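Local atomic coordinates of amine oxidase (Emericella nidulans, PDB entry 3PGB), a protein that probably oxidises primary amines to aldehydes, using a bound copper ion and a topaquinone cofactor made from its own chain. Residues H133-N138 and F358-G363; N429-F432 and E437-T440. All coordinates share one frame; numbering follows the deposited sequence.

Contact 1 (H133-N138 and F358-G363); sequences HVRLNN and FNRDTG
Arg135 leaves its strand with CG beside the backbone N, and its chain then bends at chi3 (-136°), which swings the guanidinium over to Asp361. The Asp361 carboxylate comes from the opposite direction, its CG likewise beside its own backbone N. The carboxylate meets the guanidinium at its edge, through one nitrogen: Arg135 NH2 donates to the syn lone pair of Asp361 OD1 at 2.7 Å. The N-H...O angle is 149°. Asp361 OD2 is also close, 2.9 Å from Arg135 NH2. The two flat groups are nearly coplanar, 10° apart, and the carboxylate lies in the guanidinium plane.

Asp361 OD1 serves two cations. Arg360 NH1 reaches it at 3.4 Å, a looser salt bridge between sequence neighbours, and Arg135 NH1 lies over one face of the Arg360 guanidinium. The shared carboxylate probably offsets the closeness of the two positive groups. Pro661 touches both Arg135 and Asp361, and Tyr662 OH takes a weak bond from Arg135 NH1.

The turn that presents Asp361 is held from within. Asn359 OD1 accepts from Thr362 N at 2.8 Å and also pairs with Thr362 OG1, while Asn359 N bonds to Gly363 O at 3.0 Å across the neck. Gly363, with positive phi, leads into the returning strand. This is a short beta-hairpin turn braced by an Asx motif, and its tip joins the enzyme domain to the antiparallel sheet of an N-terminal domain through a three-residue salt-bridge network.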
ATOM      1  N   HIS A 133     -32.196 -10.288 -18.621  1.00 20.45           N
ATOM      2  CA  HIS A 133     -31.174 -10.856 -19.484  1.00 20.15           C
ATOM      3  C   HIS A 133     -31.167 -12.358 -19.209  1.00 19.79           C
ATOM      4  O   HIS A 133     -31.046 -12.784 -18.060  1.00 19.61           O
ATOM      5  CB  HIS A 133     -29.811 -10.220 -19.193  1.00 20.16           C
ATOM      6  CG  HIS A 133     -28.660 -10.913 -19.858  1.00 20.95           C
ATOM      7  ND1 HIS A 133     -27.447 -11.105 -19.230  1.00 21.66           N
ATOM      8  CD2 HIS A 133     -28.539 -11.468 -21.087  1.00 21.77           C
ATOM      9  CE1 HIS A 133     -26.629 -11.746 -20.047  1.00 22.53           C
ATOM     10  NE2 HIS A 133     -27.266 -11.977 -21.180  1.00 22.82           N
ATOM     11  N   VAL A 134     -31.343 -13.155 -20.258  1.00 19.58           N
ATOM     12  CA  VAL A 134     -31.359 -14.606 -20.116  1.00 19.42           C
ATOM     13  C   VAL A 134     -30.283 -15.227 -20.995  1.00 19.46           C
ATOM     14  O   VAL A 134     -30.009 -14.738 -22.093  1.00 19.62           O
ATOM     15  CB  VAL A 134     -32.743 -15.193 -20.459  1.00 19.32           C
ATOM     16  CG1 VAL A 134     -32.707 -16.721 -20.443  1.00 19.30           C
ATOM     17  CG2 VAL A 134     -33.788 -14.681 -19.484  1.00 18.79           C
ATOM     18  N   ARG A 135     -29.654 -16.282 -20.482  1.00 19.56           N
ATOM     19  CA  ARG A 135     -28.685 -17.075 -21.231  1.00 19.59           C
ATOM     20  C   ARG A 135     -29.152 -18.508 -21.338  1.00 19.38           C
ATOM     21  O   ARG A 135     -29.509 -19.130 -20.334  1.00 19.15           O
ATOM     22  CB  ARG A 135     -27.325 -17.082 -20.548  1.00 19.73           C
ATOM     23  CG  ARG A 135     -26.564 -15.797 -20.696  1.00 20.84           C
ATOM     24  CD  ARG A 135     -25.063 -16.025 -20.702  1.00 22.32           C
ATOM     25  NE  ARG A 135     -24.397 -15.041 -19.858  1.00 23.60           N
ATOM     26  CZ  ARG A 135     -23.905 -15.272 -18.644  1.00 24.34           C
ATOM     27  NH1 ARG A 135     -23.953 -16.482 -18.087  1.00 24.90           N
ATOM     28  NH2 ARG A 135     -23.340 -14.272 -17.980  1.00 24.64           N
ATOM     29  N   LEU A 136     -29.116 -19.038 -22.555  1.00 19.24           N
ATOM     30  CA  LEU A 136     -29.525 -20.406 -22.804  1.00 19.13           C
ATOM     31  C   LEU A 136     -28.317 -21.231 -23.202  1.00 18.88           C
ATOM     32  O   LEU A 136     -27.486 -20.782 -23.987  1.00 18.81           O
ATOM     33  CB  LEU A 136     -30.585 -20.444 -23.908  1.00 19.16           C
ATOM     34  CG  LEU A 136     -31.821 -19.575 -23.659  1.00 19.03           C
ATOM     35  CD1 LEU A 136     -32.670 -19.445 -24.924  1.00 18.34           C
ATOM     36  CD2 LEU A 136     -32.635 -20.133 -22.502  1.00 18.93           C
ATOM     37  N   ASN A 137     -28.213 -22.432 -22.637  1.00 18.81           N
ATOM     38  CA  ASN A 137     -27.222 -23.408 -23.071  1.00 18.63           C
ATOM     39  C   ASN A 137     -27.923 -24.378 -24.000  1.00 18.69           C
ATOM     40  O   ASN A 137     -28.637 -25.272 -23.554  1.00 18.95           O
ATOM     41  CB  ASN A 137     -26.614 -24.133 -21.868  1.00 18.54           C
ATOM     42  CG  ASN A 137     -25.368 -24.938 -22.226  1.00 18.61           C
ATOM     43  OD1 ASN A 137     -24.972 -25.017 -23.394  1.00 19.87           O
ATOM     44  ND2 ASN A 137     -24.746 -25.539 -21.218  1.00 16.27           N
ATOM     45  N   ASN A 138     -27.756 -24.171 -25.299  1.00 18.92           N
ATOM     46  CA  ASN A 138     -28.397 -25.019 -26.304  1.00 19.18           C
ATOM     47  C   ASN A 138     -27.510 -26.190 -26.691  1.00 18.75           C
ATOM     48  O   ASN A 138     -26.571 -26.017 -27.454  1.00 18.47           O
ATOM     49  CB  ASN A 138     -28.737 -24.203 -27.549  1.00 19.40           C
ATOM     50  CG  ASN A 138     -29.857 -23.231 -27.310  1.00 20.72           C
ATOM     51  OD1 ASN A 138     -30.930 -23.619 -26.863  1.00 23.96           O
ATOM     52  ND2 ASN A 138     -29.623 -21.958 -27.612  1.00 22.45           N
ATOM     53  N   PHE A 358     -25.407  -6.417  -7.807  1.00 13.66           N
ATOM     54  CA  PHE A 358     -24.792  -7.738  -7.708  1.00 14.31           C
ATOM     55  C   PHE A 358     -25.260  -8.676  -8.814  1.00 14.85           C
ATOM     56  O   PHE A 358     -26.459  -8.875  -8.985  1.00 15.30           O
ATOM     57  CB  PHE A 358     -25.124  -8.352  -6.347  1.00 14.33           C
ATOM     58  CG  PHE A 358     -24.245  -9.507  -5.970  1.00 14.10           C
ATOM     59  CD1 PHE A 358     -24.614 -10.806  -6.272  1.00 14.56           C
ATOM     60  CD2 PHE A 358     -23.056  -9.292  -5.302  1.00 14.35           C
ATOM     61  CE1 PHE A 358     -23.802 -11.876  -5.919  1.00 14.71           C
ATOM     62  CE2 PHE A 358     -22.240 -10.352  -4.946  1.00 14.61           C
ATOM     63  CZ  PHE A 358     -22.615 -11.645  -5.248  1.00 14.55           C
ATOM     64  N   ASN A 359     -24.321  -9.257  -9.556  1.00 15.41           N
ATOM     65  CA  ASN A 359     -24.667 -10.256 -10.571  1.00 15.84           C
ATOM     66  C   ASN A 359     -23.844 -11.536 -10.466  1.00 16.17           C
ATOM     67  O   ASN A 359     -22.926 -11.628  -9.653  1.00 16.45           O
ATOM     68  CB  ASN A 359     -24.604  -9.660 -11.989  1.00 15.84           C
ATOM     69  CG  ASN A 359     -23.222  -9.189 -12.381  1.00 16.15           C
ATOM     70  OD1 ASN A 359     -22.204  -9.682 -11.883  1.00 17.59           O
ATOM     71  ND2 ASN A 359     -23.178  -8.228 -13.296  1.00 15.86           N
ATOM     72  N   ARG A 360     -24.219 -12.525 -11.272  1.00 16.78           N
ATOM     73  CA  ARG A 360     -23.544 -13.824 -11.341  1.00 17.13           C
ATOM     74  C   ARG A 360     -22.112 -13.704 -11.872  1.00 17.29           C
ATOM     75  O   ARG A 360     -21.204 -14.346 -11.359  1.00 17.48           O
ATOM     76  CB  ARG A 360     -24.403 -14.807 -12.182  1.00 17.29           C
ATOM     77  CG  ARG A 360     -23.693 -15.691 -13.241  1.00 18.18           C
ATOM     78  CD  ARG A 360     -22.930 -16.827 -12.626  1.00 19.63           C
ATOM     79  NE  ARG A 360     -22.705 -17.973 -13.517  1.00 20.65           N
ATOM     80  CZ  ARG A 360     -21.795 -18.036 -14.491  1.00 21.26           C
ATOM     81  NH1 ARG A 360     -21.020 -17.003 -14.793  1.00 21.47           N
ATOM     82  NH2 ARG A 360     -21.674 -19.153 -15.191  1.00 22.80           N
ATOM     83  N   ASP A 361     -21.903 -12.875 -12.888  1.00 17.62           N
ATOM     84  CA  ASP A 361     -20.604 -12.819 -13.561  1.00 17.84           C
ATOM     85  C   ASP A 361     -19.506 -12.217 -12.689  1.00 18.05           C
ATOM     86  O   ASP A 361     -18.469 -12.850 -12.478  1.00 18.53           O
ATOM     87  CB  ASP A 361     -20.694 -12.030 -14.868  1.00 17.76           C
ATOM     88  CG  ASP A 361     -21.620 -12.673 -15.889  1.00 17.77           C
ATOM     89  OD1 ASP A 361     -21.941 -13.879 -15.756  1.00 15.29           O
ATOM     90  OD2 ASP A 361     -22.017 -11.956 -16.842  1.00 17.41           O
ATOM     91  N   THR A 362     -19.739 -11.010 -12.180  1.00 17.82           N
ATOM     92  CA  THR A 362     -18.693 -10.243 -11.505  1.00 17.98           C
ATOM     93  C   THR A 362     -18.999  -9.911 -10.040  1.00 18.10           C
ATOM     94  O   THR A 362     -18.221  -9.222  -9.383  1.00 17.88           O
ATOM     95  CB  THR A 362     -18.413  -8.932 -12.262  1.00 17.87           C
ATOM     96  OG1 THR A 362     -19.621  -8.166 -12.362  1.00 18.00           O
ATOM     97  CG2 THR A 362     -17.888  -9.226 -13.655  1.00 17.89           C
ATOM     98  N   GLY A 363     -20.119 -10.409  -9.524  1.00 18.38           N
ATOM     99  CA  GLY A 363     -20.454 -10.221  -8.121  1.00 18.49           C
ATOM    100  C   GLY A 363     -20.812  -8.781  -7.819  1.00 18.60           C
ATOM    101  O   GLY A 363     -21.774  -8.257  -8.364  1.00 18.56           O
TER

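Contact 2 (N429-F432 and E437-T440). With NAG (2-acetamido-2-deoxy-beta-D-glucopyranose), chain H.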
ATOM      1  N   ASN A 429     -27.272  -9.639   2.413  1.00 25.11           N
ATOM      2  CA  ASN A 429     -27.328 -10.855   1.608  1.00 25.39           C
ATOM      3  C   ASN A 429     -26.961 -10.569   0.156  1.00 25.44           C
ATOM      4  O   ASN A 429     -26.979  -9.420  -0.298  1.00 25.45           O
ATOM      5  CB  ASN A 429     -28.739 -11.446   1.632  1.00 25.54           C
ATOM      6  CG  ASN A 429     -29.080 -12.128   2.939  1.00 26.36           C
ATOM      7  OD1 ASN A 429     -28.229 -12.303   3.811  1.00 26.32           O
ATOM      8  ND2 ASN A 429     -30.353 -12.524   3.074  1.00 28.46           N
ATOM      9  N   THR A 430     -26.609 -11.633  -0.557  1.00 25.44           N
ATOM     10  CA  THR A 430     -26.557 -11.622  -2.010  1.00 25.50           C
ATOM     11  C   THR A 430     -27.129 -12.949  -2.484  1.00 25.69           C
ATOM     12  O   THR A 430     -27.056 -13.949  -1.771  1.00 25.68           O
ATOM     13  CB  THR A 430     -25.120 -11.455  -2.561  1.00 25.51           C
ATOM     14  OG1 THR A 430     -24.255 -12.465  -2.018  1.00 25.48           O
ATOM     15  CG2 THR A 430     -24.568 -10.069  -2.243  1.00 25.37           C
ATOM     16  N   SER A 431     -27.715 -12.955  -3.674  1.00 25.89           N
ATOM     17  CA  SER A 431     -28.224 -14.192  -4.262  1.00 25.90           C
ATOM     18  C   SER A 431     -27.793 -14.328  -5.708  1.00 25.94           C
ATOM     19  O   SER A 431     -27.321 -13.369  -6.326  1.00 25.71           O
ATOM     20  CB  SER A 431     -29.750 -14.253  -4.168  1.00 25.77           C
ATOM     21  OG  SER A 431     -30.333 -13.116  -4.767  1.00 25.83           O
ATOM     22  N   PHE A 432     -27.942 -15.539  -6.235  1.00 26.11           N
ATOM     23  CA  PHE A 432     -27.736 -15.779  -7.657  1.00 26.32           C
ATOM     24  C   PHE A 432     -28.651 -16.887  -8.169  1.00 26.39           C
ATOM     25  O   PHE A 432     -29.099 -17.750  -7.407  1.00 26.23           O
ATOM     26  CB  PHE A 432     -26.275 -16.117  -7.939  1.00 26.30           C
ATOM     27  CG  PHE A 432     -25.870 -17.492  -7.497  1.00 26.33           C
ATOM     28  CD1 PHE A 432     -25.702 -18.506  -8.422  1.00 26.24           C
ATOM     29  CD2 PHE A 432     -25.649 -17.768  -6.156  1.00 26.44           C
ATOM     30  CE1 PHE A 432     -25.322 -19.774  -8.017  1.00 26.36           C
ATOM     31  CE2 PHE A 432     -25.265 -19.032  -5.745  1.00 25.93           C
ATOM     32  CZ  PHE A 432     -25.105 -20.036  -6.676  1.00 26.37           C
ATOM     33  N   GLU A 437     -33.223 -22.236  -9.696  1.00 26.72           N
ATOM     34  CA  GLU A 437     -33.192 -22.038  -8.251  1.00 26.55           C
ATOM     35  C   GLU A 437     -32.598 -20.672  -7.936  1.00 26.20           C
ATOM     36  O   GLU A 437     -31.729 -20.190  -8.662  1.00 26.14           O
ATOM     37  CB  GLU A 437     -32.326 -23.109  -7.582  1.00 26.75           C
ATOM     38  CG  GLU A 437     -32.800 -24.558  -7.746  1.00 26.92           C
ATOM     39  CD  GLU A 437     -31.721 -25.581  -7.381  1.00 27.49           C
ATOM     40  OE1 GLU A 437     -30.514 -25.266  -7.487  1.00 27.71           O
ATOM     41  OE2 GLU A 437     -32.081 -26.710  -6.984  1.00 27.91           O
ATOM     42  N   THR A 438     -33.066 -20.048  -6.859  1.00 25.78           N
ATOM     43  CA  THR A 438     -32.397 -18.875  -6.322  1.00 25.51           C
ATOM     44  C   THR A 438     -31.626 -19.307  -5.098  1.00 25.19           C
ATOM     45  O   THR A 438     -32.196 -19.819  -4.135  1.00 25.07           O
ATOM     46  CB  THR A 438     -33.368 -17.768  -5.959  1.00 25.62           C
ATOM     47  OG1 THR A 438     -34.069 -17.369  -7.141  1.00 26.14           O
ATOM     48  CG2 THR A 438     -32.636 -16.552  -5.382  1.00 25.46           C
ATOM     49  N   HIS A 439     -30.315 -19.129  -5.174  1.00 24.80           N
ATOM     50  CA  HIS A 439     -29.416 -19.441  -4.086  1.00 24.43           C
ATOM     51  C   HIS A 439     -29.132 -18.120  -3.397  1.00 23.95           C
ATOM     52  O   HIS A 439     -28.728 -17.161  -4.052  1.00 23.70           O
ATOM     53  CB  HIS A 439     -28.127 -20.053  -4.642  1.00 24.49           C
ATOM     54  CG  HIS A 439     -28.311 -21.408  -5.255  1.00 24.84           C
ATOM     55  ND1 HIS A 439     -27.660 -22.530  -4.790  1.00 24.93           N
ATOM     56  CD2 HIS A 439     -29.079 -21.822  -6.292  1.00 24.96           C
ATOM     57  CE1 HIS A 439     -28.017 -23.576  -5.515  1.00 25.85           C
ATOM     58  NE2 HIS A 439     -28.877 -23.174  -6.433  1.00 25.32           N
ATOM     59  N   THR A 440     -29.373 -18.064  -2.090  1.00 23.53           N
ATOM     60  CA  THR A 440     -29.055 -16.888  -1.292  1.00 23.06           C
ATOM     61  C   THR A 440     -27.853 -17.200  -0.406  1.00 23.04           C
ATOM     62  O   THR A 440     -27.857 -18.188   0.332  1.00 22.80           O
ATOM     63  CB  THR A 440     -30.255 -16.439  -0.425  1.00 22.96           C
ATOM     64  OG1 THR A 440     -31.289 -15.921  -1.272  1.00 22.24           O
ATOM     65  CG2 THR A 440     -29.838 -15.353   0.575  1.00 22.31           C
TER
HETATM   66  C1  NAG H4491     -30.932 -13.216   4.203  1.00 30.79           C
HETATM   67  C2  NAG H4491     -31.860 -12.337   5.032  1.00 32.03           C
HETATM   68  C3  NAG H4491     -32.596 -13.136   6.115  1.00 32.24           C
HETATM   69  C4  NAG H4491     -33.211 -14.417   5.556  1.00 32.33           C
HETATM   70  C5  NAG H4491     -32.167 -15.170   4.745  1.00 32.09           C
HETATM   71  C6  NAG H4491     -32.739 -16.430   4.103  1.00 32.04           C
HETATM   72  C7  NAG H4491     -31.620 -10.028   5.788  1.00 32.97           C
HETATM   73  C8  NAG H4491     -30.722  -8.988   6.401  1.00 33.22           C
HETATM   74  N2  NAG H4491     -31.100 -11.244   5.616  1.00 32.34           N
HETATM   75  O3  NAG H4491     -33.632 -12.347   6.648  1.00 32.08           O
HETATM   76  O4  NAG H4491     -33.705 -15.229   6.603  1.00 32.40           O
HETATM   77  O5  NAG H4491     -31.693 -14.310   3.728  1.00 31.18           O
HETATM   78  O6  NAG H4491     -33.686 -16.063   3.125  1.00 32.50           O
HETATM   79  O7  NAG H4491     -32.775  -9.747   5.468  1.00 33.14           O
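Phe432 and His439 are tied backbone to backbone by two hydrogen bonds, Phe432 N to His439 O at 2.8 Å and His439 N to Phe432 O at 2.9 Å, the second the straighter (168°). They form the antiparallel hydrogen-bonded pair. Next to them Ser431 and Thr440 make the non-hydrogen-bonded pair, their CA atoms 4.1 Å apart. The strand directions differ by 153°, the usual twist of such a hairpin.

On one face the aromatic rings of Phe432 and His439 pack together. The Phe432 chi1 of 74° sets CG between the backbone N and carbonyl carbon, folding the ring back over its partner strand. There CE2 presses on His439 CB at 3.2 Å, a tight approach, and the two rings lie obliquely with centroids 4.9 Å apart.

Polar bonds then fix the imidazole. His439 NE2 donates to Glu437 OE1 at 2.9 Å, meeting it from above the carboxylate plane, and ND1 is hydrogen-bonded to Asp776 OD2. A carboxylate on each nitrogen would favour a protonated ring.

The other face, with Ser431, Thr438 and Thr440, bears small hydroxylated side chains and the sugar. Ser431 CB touches Thr438 CG2 at 3.9 Å and also packs on Thr440 OG1. Asn429, first residue of an Asn-Thr-Ser sequon, carries a GlcNAc on ND2, and Thr440 CG2 approaches the sugar's ring oxygen O5 at 3.8 Å; the Asn429 OD1 is held by the backbone N of Asp443.

Within the enzyme domain this is the turn end of the hairpin of strands 426-434 and 437-451. Strand 776-781 runs antiparallel along the far edge of 437-451, bonding to Thr438 and Thr440 through Val779 and Val777, while Phe432 also meets the ring of His441.

The centres of contacts 1 and 2 are about 13 Å apart, and the two follow one another along the chain. They touch through Phe358: its CD2 packs on Thr430 CG2 at 3.5 Å, and its CD1 lies 3.7 Å from Ser431 O. The base of the 358-363 turn thus rests against strand 426-434. Their surroundings differ. Contact 1 looks toward the catalytic region, the Arg360 side chain lying about 9 Å from that of Asp403, the predicted proton acceptor, and giving weak hydrogen bonds to the carbonyls of Ser404 and Tyr405. Contact 2 lies away from the catalytic and metal sites and carries a glycan instead.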